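Local coordinates for DNA mismatch repair protein PMS1 (Saccharomyces cerevisiae, PDB 3H4L) that binds ATP through its N-terminal GHKL-type domain and takes part in DNA mismatch repair, probably coupling nucleotide binding to changes in its assembly, at residues K31-N36 with E55-S60; G180-N185 with L205-N210. One frame throughout, in Å; residues are numbered along the deposited sequence.

Contact 1: K31-N36 with E55-S60; sequences KELVDN and ESIECS. With MG (magnesium ion), chain F; ANP (phosphoaminophosphonic acid-adenylate ester), chain E.
Leu-33 and Cys-59 meet flank to flank where helix 26-39 lies over strand 56-61: CB of Leu-33 sits 3.8 Å from CB of Cys-59, and the sulfur rests beside the same methylene group. Farther out, Leu-33 and Ile-57 approach tip to tip, with CD1 of Leu-33 4.2 Å from CD1 of Ile-57. The sulfur of Cys-59 lies opposite its own backbone N (chi1 -172°), which brings it alongside the base of the leucine, while the end of the leucine extends along the strand toward Ile-57, its CD1 also near CB of Cys-59. Residues two apart on the strand thus offer their side chains to a single leucine. The short helix and strand axes run nearly parallel, 10° apart with a closest approach of 8.9 Å; the side-chain contacts between the segments are apolar, and no hydrogen bond crosses between them.

The other flank of the same helical turn is polar. Asn-36 binds the magnesium ion through OD1 at 2.2 Å, and its ND2 donates a somewhat bent hydrogen bond (142°) of 2.8 Å to O1A of the ANP. Both ends of one amide are therefore engaged, which fixes its rotation. Three phosphate oxygens and two waters complete six ligands round the metal. One of these waters donates to O of Glu-32 and, at 3.0 Å, to OE1 of Glu-32, so this acidic side chain acts from the second shell. A helix packed on the sheet by one flank while another carries the magnesium-binding asparagine is the hallmark of the GHKL ATPase fold.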
ATOM      1  N   LYS B  31       5.477   0.155  16.915  1.00 32.52           N
ATOM      2  CA  LYS B  31       6.816  -0.074  17.437  1.00 33.44           C
ATOM      3  C   LYS B  31       6.772  -1.237  18.415  1.00 33.11           C
ATOM      4  O   LYS B  31       7.565  -2.174  18.308  1.00 34.90           O
ATOM      5  CB  LYS B  31       7.329   1.137  18.198  1.00 35.58           C
ATOM      6  CG  LYS B  31       8.059   2.176  17.403  1.00 41.71           C
ATOM      7  CD  LYS B  31       8.652   3.181  18.386  1.00 44.70           C
ATOM      8  CE  LYS B  31       9.407   4.298  17.699  1.00 50.76           C
ATOM      9  NZ  LYS B  31      10.020   5.214  18.710  1.00 54.26           N
ATOM     10  N   GLU B  32       5.842  -1.161  19.367  1.00 31.99           N
ATOM     11  CA  GLU B  32       5.682  -2.178  20.407  1.00 31.65           C
ATOM     12  C   GLU B  32       5.461  -3.579  19.855  1.00 32.33           C
ATOM     13  O   GLU B  32       6.013  -4.560  20.376  1.00 31.87           O
ATOM     14  CB  GLU B  32       4.531  -1.799  21.343  1.00 32.65           C
ATOM     15  CG  GLU B  32       4.733  -0.457  22.067  1.00 33.11           C
ATOM     16  CD  GLU B  32       5.896  -0.475  23.048  1.00 35.04           C
ATOM     17  OE1 GLU B  32       6.686  -1.446  23.048  1.00 34.13           O
ATOM     18  OE2 GLU B  32       6.028   0.498  23.823  1.00 40.00           O
ATOM     19  N   LEU B  33       4.664  -3.671  18.795  1.00 29.22           N
ATOM     20  CA  LEU B  33       4.390  -4.957  18.174  1.00 29.90           C
ATOM     21  C   LEU B  33       5.601  -5.526  17.412  1.00 28.86           C
ATOM     22  O   LEU B  33       5.934  -6.710  17.557  1.00 26.61           O
ATOM     23  CB  LEU B  33       3.182  -4.830  17.246  1.00 30.78           C
ATOM     24  CG  LEU B  33       1.925  -4.432  18.021  1.00 32.48           C
ATOM     25  CD1 LEU B  33       0.780  -4.203  17.050  1.00 31.21           C
ATOM     26  CD2 LEU B  33       1.584  -5.519  19.051  1.00 30.43           C
ATOM     27  N   VAL B  34       6.247  -4.697  16.600  1.00 26.47           N
ATOM     28  CA  VAL B  34       7.420  -5.144  15.858  1.00 27.28           C
ATOM     29  C   VAL B  34       8.489  -5.622  16.856  1.00 28.38           C
ATOM     30  O   VAL B  34       8.998  -6.748  16.743  1.00 25.16           O
ATOM     31  CB  VAL B  34       7.980  -3.994  14.958  1.00 27.80           C
ATOM     32  CG1 VAL B  34       9.318  -4.395  14.337  1.00 25.04           C
ATOM     33  CG2 VAL B  34       6.961  -3.651  13.861  1.00 24.48           C
ATOM     34  N   ASP B  35       8.808  -4.773  17.840  1.00 28.44           N
ATOM     35  CA  ASP B  35       9.795  -5.095  18.869  1.00 28.73           C
ATOM     36  C   ASP B  35       9.512  -6.449  19.500  1.00 30.08           C
ATOM     37  O   ASP B  35      10.420  -7.268  19.674  1.00 31.49           O
ATOM     38  CB  ASP B  35       9.802  -4.035  19.975  1.00 30.97           C
ATOM     39  CG  ASP B  35      10.647  -2.834  19.626  1.00 31.51           C
ATOM     40  OD1 ASP B  35      11.199  -2.810  18.513  1.00 31.18           O
ATOM     41  OD2 ASP B  35      10.766  -1.912  20.465  1.00 34.29           O
ATOM     42  N   ASN B  36       8.255  -6.690  19.851  1.00 28.55           N
ATOM     43  CA  ASN B  36       7.921  -7.959  20.449  1.00 28.07           C
ATOM     44  C   ASN B  36       8.182  -9.132  19.505  1.00 28.55           C
ATOM     45  O   ASN B  36       8.700 -10.167  19.925  1.00 26.50           O
ATOM     46  CB  ASN B  36       6.475  -7.948  20.928  1.00 27.06           C
ATOM     47  CG  ASN B  36       6.313  -7.160  22.201  1.00 28.62           C
ATOM     48  OD1 ASN B  36       7.285  -6.915  22.909  1.00 28.24           O
ATOM     49  ND2 ASN B  36       5.086  -6.765  22.511  1.00 30.04           N
ATOM     50  N   GLU B  55      -9.067   1.459  11.571  1.00 35.20           N
ATOM     51  CA  GLU B  55      -9.837   0.266  11.897  1.00 34.16           C
ATOM     52  C   GLU B  55      -9.014  -0.701  12.741  1.00 33.29           C
ATOM     53  O   GLU B  55      -9.464  -1.175  13.783  1.00 33.22           O
ATOM     54  CB  GLU B  55     -10.290  -0.421  10.601  1.00 35.53           C
ATOM     55  CG  GLU B  55     -11.036  -1.733  10.777  1.00 38.86           C
ATOM     56  CD  GLU B  55     -12.377  -1.575  11.471  1.00 45.17           C
ATOM     57  OE1 GLU B  55     -12.813  -0.419  11.698  1.00 47.03           O
ATOM     58  OE2 GLU B  55     -13.005  -2.614  11.783  1.00 46.49           O
ATOM     59  N   SER B  56      -7.795  -0.991  12.302  1.00 32.38           N
ATOM     60  CA  SER B  56      -6.966  -1.921  13.057  1.00 33.53           C
ATOM     61  C   SER B  56      -5.570  -2.132  12.492  1.00 33.65           C
ATOM     62  O   SER B  56      -5.259  -1.733  11.365  1.00 33.16           O
ATOM     63  CB  SER B  56      -7.661  -3.276  13.124  1.00 34.99           C
ATOM     64  OG  SER B  56      -7.928  -3.754  11.814  1.00 35.69           O
ATOM     65  N   ILE B  57      -4.731  -2.771  13.296  1.00 31.73           N
ATOM     66  CA  ILE B  57      -3.389  -3.091  12.874  1.00 31.86           C
ATOM     67  C   ILE B  57      -3.121  -4.486  13.347  1.00 33.14           C
ATOM     68  O   ILE B  57      -3.405  -4.816  14.490  1.00 33.42           O
ATOM     69  CB  ILE B  57      -2.323  -2.154  13.451  1.00 33.27           C
ATOM     70  CG1 ILE B  57      -0.954  -2.776  13.167  1.00 33.63           C
ATOM     71  CG2 ILE B  57      -2.561  -1.894  14.906  1.00 31.51           C
ATOM     72  CD1 ILE B  57       0.205  -1.947  13.598  1.00 38.99           C
ATOM     73  N   GLU B  58      -2.553  -5.304  12.472  1.00 34.36           N
ATOM     74  CA  GLU B  58      -2.256  -6.676  12.823  1.00 35.03           C
ATOM     75  C   GLU B  58      -0.782  -7.003  12.599  1.00 34.48           C
ATOM     76  O   GLU B  58      -0.208  -6.698  11.558  1.00 35.49           O
ATOM     77  CB  GLU B  58      -3.156  -7.621  12.014  1.00 36.02           C
ATOM     78  CG  GLU B  58      -2.772  -9.101  12.124  1.00 41.29           C
ATOM     79  CD  GLU B  58      -3.687 -10.035  11.333  1.00 44.34           C
ATOM     80  OE1 GLU B  58      -3.240 -11.157  11.005  1.00 45.43           O
ATOM     81  OE2 GLU B  58      -4.845  -9.663  11.046  1.00 46.06           O
ATOM     82  N   CYS B  59      -0.165  -7.628  13.588  1.00 34.11           N
ATOM     83  CA  CYS B  59       1.233  -7.986  13.445  1.00 33.26           C
ATOM     84  C   CYS B  59       1.389  -9.500  13.556  1.00 35.50           C
ATOM     85  O   CYS B  59       1.040 -10.095  14.586  1.00 33.51           O
ATOM     86  CB  CYS B  59       2.075  -7.281  14.509  1.00 30.70           C
ATOM     87  SG  CYS B  59       3.831  -7.499  14.267  1.00 32.17           S
ATOM     88  N   SER B  60       1.895 -10.111  12.481  1.00 34.82           N
ATOM     89  CA  SER B  60       2.091 -11.557  12.422  1.00 37.22           C
ATOM     90  C   SER B  60       3.541 -11.952  12.252  1.00 36.93           C
ATOM     91  O   SER B  60       4.234 -11.442  11.369  1.00 36.34           O
ATOM     92  CB  SER B  60       1.295 -12.176  11.268  1.00 38.00           C
ATOM     93  OG  SER B  60      -0.025 -12.481  11.660  1.00 38.78           O
TER
HETATM   94 MG    MG F 702       7.625  -5.627  24.608  1.00 32.21          MG
HETATM   95  PG  ANP E 397       9.354  -4.351  26.445  1.00 36.50           P
HETATM   96  O1G ANP E 397       8.252  -4.168  25.487  1.00 36.31           O
HETATM   97  O2G ANP E 397      10.569  -4.812  25.816  1.00 33.22           O
HETATM   98  O3G ANP E 397       9.656  -3.155  27.306  1.00 35.75           O
HETATM   99  PB  ANP E 397       8.031  -6.815  27.047  1.00 32.76           P
HETATM  100  O1B ANP E 397       8.233  -7.854  28.096  1.00 35.12           O
HETATM  101  O2B ANP E 397       8.242  -7.240  25.675  1.00 32.15           O
HETATM  102  N3B ANP E 397       8.881  -5.521  27.455  1.00 33.35           N
HETATM  103  PA  ANP E 397       5.293  -6.270  26.218  1.00 31.29           P
HETATM  104  O1A ANP E 397       5.773  -5.688  24.982  1.00 29.78           O
HETATM  105  O2A ANP E 397       4.051  -5.750  26.861  1.00 28.90           O
HETATM  106  O3A ANP E 397       6.526  -6.339  27.232  1.00 30.59           O
HETATM  107  O5' ANP E 397       4.825  -7.774  25.980  1.00 30.90           O
HETATM  108  C5' ANP E 397       5.240  -8.681  26.930  1.00 28.89           C
HETATM  109  C4' ANP E 397       5.028 -10.143  26.976  1.00 29.58           C
HETATM  110  O4' ANP E 397       4.074 -10.555  25.979  1.00 29.10           O
HETATM  111  C3' ANP E 397       6.389 -10.549  26.521  1.00 29.97           C
HETATM  112  O3' ANP E 397       7.297 -10.549  27.629  1.00 27.21           O
HETATM  113  C2' ANP E 397       6.121 -11.855  25.833  1.00 30.57           C
HETATM  114  O2' ANP E 397       6.235 -12.871  26.811  1.00 33.56           O
HETATM  115  C1' ANP E 397       4.691 -11.606  25.253  1.00 28.11           C
HETATM  116  N9  ANP E 397       4.565 -11.205  23.820  1.00 27.86           N
HETATM  117  C8  ANP E 397       4.124 -10.032  23.227  1.00 28.36           C
HETATM  118  N7  ANP E 397       4.131  -9.994  21.928  1.00 30.25           N
HETATM  119  C5  ANP E 397       4.619 -11.244  21.598  1.00 28.66           C
HETATM  120  C6  ANP E 397       4.904 -11.924  20.352  1.00 27.34           C
HETATM  121  N6  ANP E 397       4.691 -11.340  19.180  1.00 27.18           N
HETATM  122  N1  ANP E 397       5.407 -13.226  20.352  1.00 29.51           N
HETATM  123  C2  ANP E 397       5.641 -13.873  21.545  1.00 28.41           C
HETATM  124  N3  ANP E 397       5.405 -13.325  22.771  1.00 28.98           N
HETATM  125  C4  ANP E 397       4.908 -12.012  22.741  1.00 29.53           C
HETATM  126  O   HOH W   1       7.132  -4.373  22.949  1.00 20.89           O
HETATM  127  O   HOH W   2       9.407  -5.381  23.401  1.00 25.01           O

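Contact 2: G180-N185 with L205-N210; sequences GYAIIN and LSTMRN
Ala-182 carries most of the helical side of this contact, its methyl group directed at the chain where strand 200-206 ends. CB of Ala-182 lies 4.1 Å from CG2 of Thr-207, a methyl-to-methyl approach. The threonine divides its two branches between different tasks. With OG1 between the backbone N and the carbonyl carbon (chi1 60°), CG2 is left anti to the carbonyl carbon and meets the helix, while OG1 is hydrogen-bonded to the backbone N of Phe-190 on the neighbouring strand. Its buried hydroxyl thus has a partner within the sheet, and its methyl group remains as the apolar surface that Ala-182 meets. Leu-205, two residues earlier, adds a looser touch through CD2, 4.5 Å from CB of Ala-182. The small alanine therefore faces two side chains on the same side of the strand end, and no hydrogen bond crosses between the segments.

Beyond Ala-182 the helix ends at Ile-184, and Asn-185 is the first residue to leave helical geometry. Its ND2 turns back to donate to O of Tyr-181 at 2.6 Å, tilted 17° from the carbonyl plane. That oxygen also accepts from N of Asn-185, so two donors from one residue grip it as the helix ends.

Helix 167-184 is held here among several elements: Phe-190 of strand 189-195 touches both Ala-182 and Leu-205, Ile-183 packs on helix 213-221, and Tyr-181 reaches helix 26-39. Strand 200-206, outermost in this chain's sheet, pairs through Leu-205 and Ser-206 with a parallel strand of the second subunit.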
ATOM      1  N   GLY B 180      12.619   1.859   9.004  1.00 32.82           N
ATOM      2  CA  GLY B 180      13.797   1.745   9.849  1.00 31.21           C
ATOM      3  C   GLY B 180      14.079   0.309  10.286  1.00 31.22           C
ATOM      4  O   GLY B 180      15.205  -0.179  10.205  1.00 28.46           O
ATOM      5  N   TYR B 181      13.048  -0.385  10.745  1.00 30.76           N
ATOM      6  CA  TYR B 181      13.221  -1.756  11.188  1.00 32.49           C
ATOM      7  C   TYR B 181      13.610  -2.670  10.026  1.00 36.06           C
ATOM      8  O   TYR B 181      14.416  -3.588  10.178  1.00 35.91           O
ATOM      9  CB  TYR B 181      11.922  -2.267  11.809  1.00 32.23           C
ATOM     10  CG  TYR B 181      11.653  -1.839  13.240  1.00 30.48           C
ATOM     11  CD1 TYR B 181      12.329  -2.436  14.302  1.00 28.60           C
ATOM     12  CD2 TYR B 181      10.667  -0.884  13.532  1.00 30.10           C
ATOM     13  CE1 TYR B 181      12.031  -2.109  15.613  1.00 29.43           C
ATOM     14  CE2 TYR B 181      10.362  -0.550  14.835  1.00 27.20           C
ATOM     15  CZ  TYR B 181      11.045  -1.167  15.877  1.00 30.44           C
ATOM     16  OH  TYR B 181      10.732  -0.852  17.190  1.00 34.20           O
ATOM     17  N   ALA B 182      13.033  -2.413   8.858  1.00 39.81           N
ATOM     18  CA  ALA B 182      13.286  -3.243   7.685  1.00 40.71           C
ATOM     19  C   ALA B 182      14.662  -3.066   7.064  1.00 41.71           C
ATOM     20  O   ALA B 182      15.225  -4.013   6.509  1.00 42.30           O
ATOM     21  CB  ALA B 182      12.218  -2.987   6.630  1.00 40.87           C
ATOM     22  N   ILE B 183      15.210  -1.863   7.136  1.00 40.76           N
ATOM     23  CA  ILE B 183      16.513  -1.658   6.540  1.00 41.71           C
ATOM     24  C   ILE B 183      17.645  -2.318   7.325  1.00 44.16           C
ATOM     25  O   ILE B 183      18.595  -2.829   6.735  1.00 45.99           O
ATOM     26  CB  ILE B 183      16.804  -0.169   6.365  1.00 40.42           C
ATOM     27  CG1 ILE B 183      15.805   0.422   5.371  1.00 38.47           C
ATOM     28  CG2 ILE B 183      18.228   0.033   5.871  1.00 37.95           C
ATOM     29  CD1 ILE B 183      15.955   1.899   5.167  1.00 38.50           C
ATOM     30  N   ILE B 184      17.542  -2.338   8.649  1.00 45.38           N
ATOM     31  CA  ILE B 184      18.600  -2.931   9.450  1.00 47.33           C
ATOM     32  C   ILE B 184      18.430  -4.425   9.693  1.00 48.48           C
ATOM     33  O   ILE B 184      19.411  -5.139   9.880  1.00 50.10           O
ATOM     34  CB  ILE B 184      18.715  -2.241  10.815  1.00 48.08           C
ATOM     35  CG1 ILE B 184      20.010  -2.673  11.517  1.00 50.03           C
ATOM     36  CG2 ILE B 184      17.524  -2.604  11.680  1.00 47.81           C
ATOM     37  CD1 ILE B 184      21.291  -2.191  10.835  1.00 48.25           C
ATOM     38  N   ASN B 185      17.195  -4.906   9.688  1.00 49.56           N
ATOM     39  CA  ASN B 185      16.952  -6.321   9.935  1.00 50.55           C
ATOM     40  C   ASN B 185      16.944  -7.206   8.691  1.00 51.82           C
ATOM     41  O   ASN B 185      15.897  -7.669   8.231  1.00 51.34           O
ATOM     42  CB  ASN B 185      15.660  -6.490  10.725  1.00 49.18           C
ATOM     43  CG  ASN B 185      15.782  -5.954  12.134  1.00 49.12           C
ATOM     44  OD1 ASN B 185      16.480  -6.529  12.969  1.00 50.49           O
ATOM     45  ND2 ASN B 185      15.117  -4.839  12.405  1.00 48.01           N
ATOM     46  N   LEU B 205       4.790  -2.286   1.635  1.00 33.97           N
ATOM     47  CA  LEU B 205       6.237  -2.523   1.704  1.00 35.29           C
ATOM     48  C   LEU B 205       6.585  -4.008   1.775  1.00 37.43           C
ATOM     49  O   LEU B 205       5.803  -4.822   2.283  1.00 37.06           O
ATOM     50  CB  LEU B 205       6.834  -1.795   2.920  1.00 33.48           C
ATOM     51  CG  LEU B 205       8.310  -1.967   3.325  1.00 32.24           C
ATOM     52  CD1 LEU B 205       8.768  -0.739   4.128  1.00 29.38           C
ATOM     53  CD2 LEU B 205       8.494  -3.237   4.156  1.00 29.52           C
ATOM     54  N   SER B 206       7.768  -4.353   1.267  1.00 39.13           N
ATOM     55  CA  SER B 206       8.228  -5.736   1.291  1.00 41.65           C
ATOM     56  C   SER B 206       9.731  -5.883   1.104  1.00 42.59           C
ATOM     57  O   SER B 206      10.319  -5.250   0.227  1.00 43.86           O
ATOM     58  CB  SER B 206       7.523  -6.551   0.211  1.00 40.51           C
ATOM     59  OG  SER B 206       7.933  -7.905   0.275  1.00 44.05           O
ATOM     60  N   THR B 207      10.349  -6.710   1.939  1.00 42.88           N
ATOM     61  CA  THR B 207      11.774  -6.972   1.829  1.00 45.32           C
ATOM     62  C   THR B 207      11.967  -8.479   1.834  1.00 48.28           C
ATOM     63  O   THR B 207      11.141  -9.220   2.360  1.00 48.06           O
ATOM     64  CB  THR B 207      12.600  -6.354   2.992  1.00 43.57           C
ATOM     65  OG1 THR B 207      12.159  -6.885   4.246  1.00 42.62           O
ATOM     66  CG2 THR B 207      12.465  -4.846   2.997  1.00 42.02           C
ATOM     67  N   MET B 208      13.062  -8.928   1.239  1.00 53.46           N
ATOM     68  CA  MET B 208      13.363 -10.349   1.161  1.00 57.77           C
ATOM     69  C   MET B 208      14.147 -10.806   2.385  1.00 59.10           C
ATOM     70  O   MET B 208      14.968 -10.062   2.924  1.00 60.55           O
ATOM     71  CB  MET B 208      14.173 -10.643  -0.106  1.00 61.00           C
ATOM     72  CG  MET B 208      13.436 -10.357  -1.404  1.00 64.18           C
ATOM     73  SD  MET B 208      12.000 -11.433  -1.594  1.00 71.86           S
ATOM     74  CE  MET B 208      10.678 -10.411  -0.838  1.00 68.45           C
ATOM     75  N   ARG B 209      13.890 -12.032   2.826  1.00 59.32           N
ATOM     76  CA  ARG B 209      14.603 -12.569   3.969  1.00 59.54           C
ATOM     77  C   ARG B 209      16.070 -12.680   3.562  1.00 59.63           C
ATOM     78  O   ARG B 209      16.372 -12.921   2.395  1.00 59.97           O
ATOM     79  CB  ARG B 209      14.053 -13.945   4.332  1.00 59.79           C
ATOM     80  CG  ARG B 209      14.545 -14.454   5.664  1.00 63.47           C
ATOM     81  CD  ARG B 209      14.019 -15.839   5.936  1.00 68.03           C
ATOM     82  NE  ARG B 209      12.563 -15.869   5.880  1.00 72.97           N
ATOM     83  CZ  ARG B 209      11.835 -16.976   5.989  1.00 75.66           C
ATOM     84  NH1 ARG B 209      12.438 -18.147   6.160  1.00 76.58           N
ATOM     85  NH2 ARG B 209      10.508 -16.913   5.931  1.00 76.32           N
ATOM     86  N   ASN B 210      16.975 -12.491   4.518  1.00 58.95           N
ATOM     87  CA  ASN B 210      18.416 -12.567   4.261  1.00 58.90           C
ATOM     88  C   ASN B 210      18.918 -11.565   3.212  1.00 57.85           C
ATOM     89  O   ASN B 210      19.649 -11.934   2.296  1.00 57.80           O
ATOM     90  CB  ASN B 210      18.807 -13.991   3.835  1.00 59.20           C
ATOM     91  CG  ASN B 210      18.442 -15.041   4.879  1.00 60.84           C
ATOM     92  OD1 ASN B 210      18.470 -14.779   6.084  1.00 60.42           O
ATOM     93  ND2 ASN B 210      18.118 -16.243   4.417  1.00 62.45           N
TER

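Contacts 1 and 2 illustrate how one sheet can receive two helices at different places, one over an inner strand and one by the chain's outermost strand. Both are buried and join their segments by apolar touches, with no hydrogen bond between them, but contact 1 lies on an inner strand and buries more surface, 164 Å² against 99 Å². Their polar chemistry differs with position: the 31-36 helix serves a metal-nucleotide site, whereas in 180-185 polar groups close a helix end, and the 205-210 side adjoins the subunit interface. The helices also meet directly. Tyr-181 OH probably hydrogen-bonds to Asp-35 OD1, and its ring packs on Val-34, linking the two contacts, whose centres are about 15 Å apart.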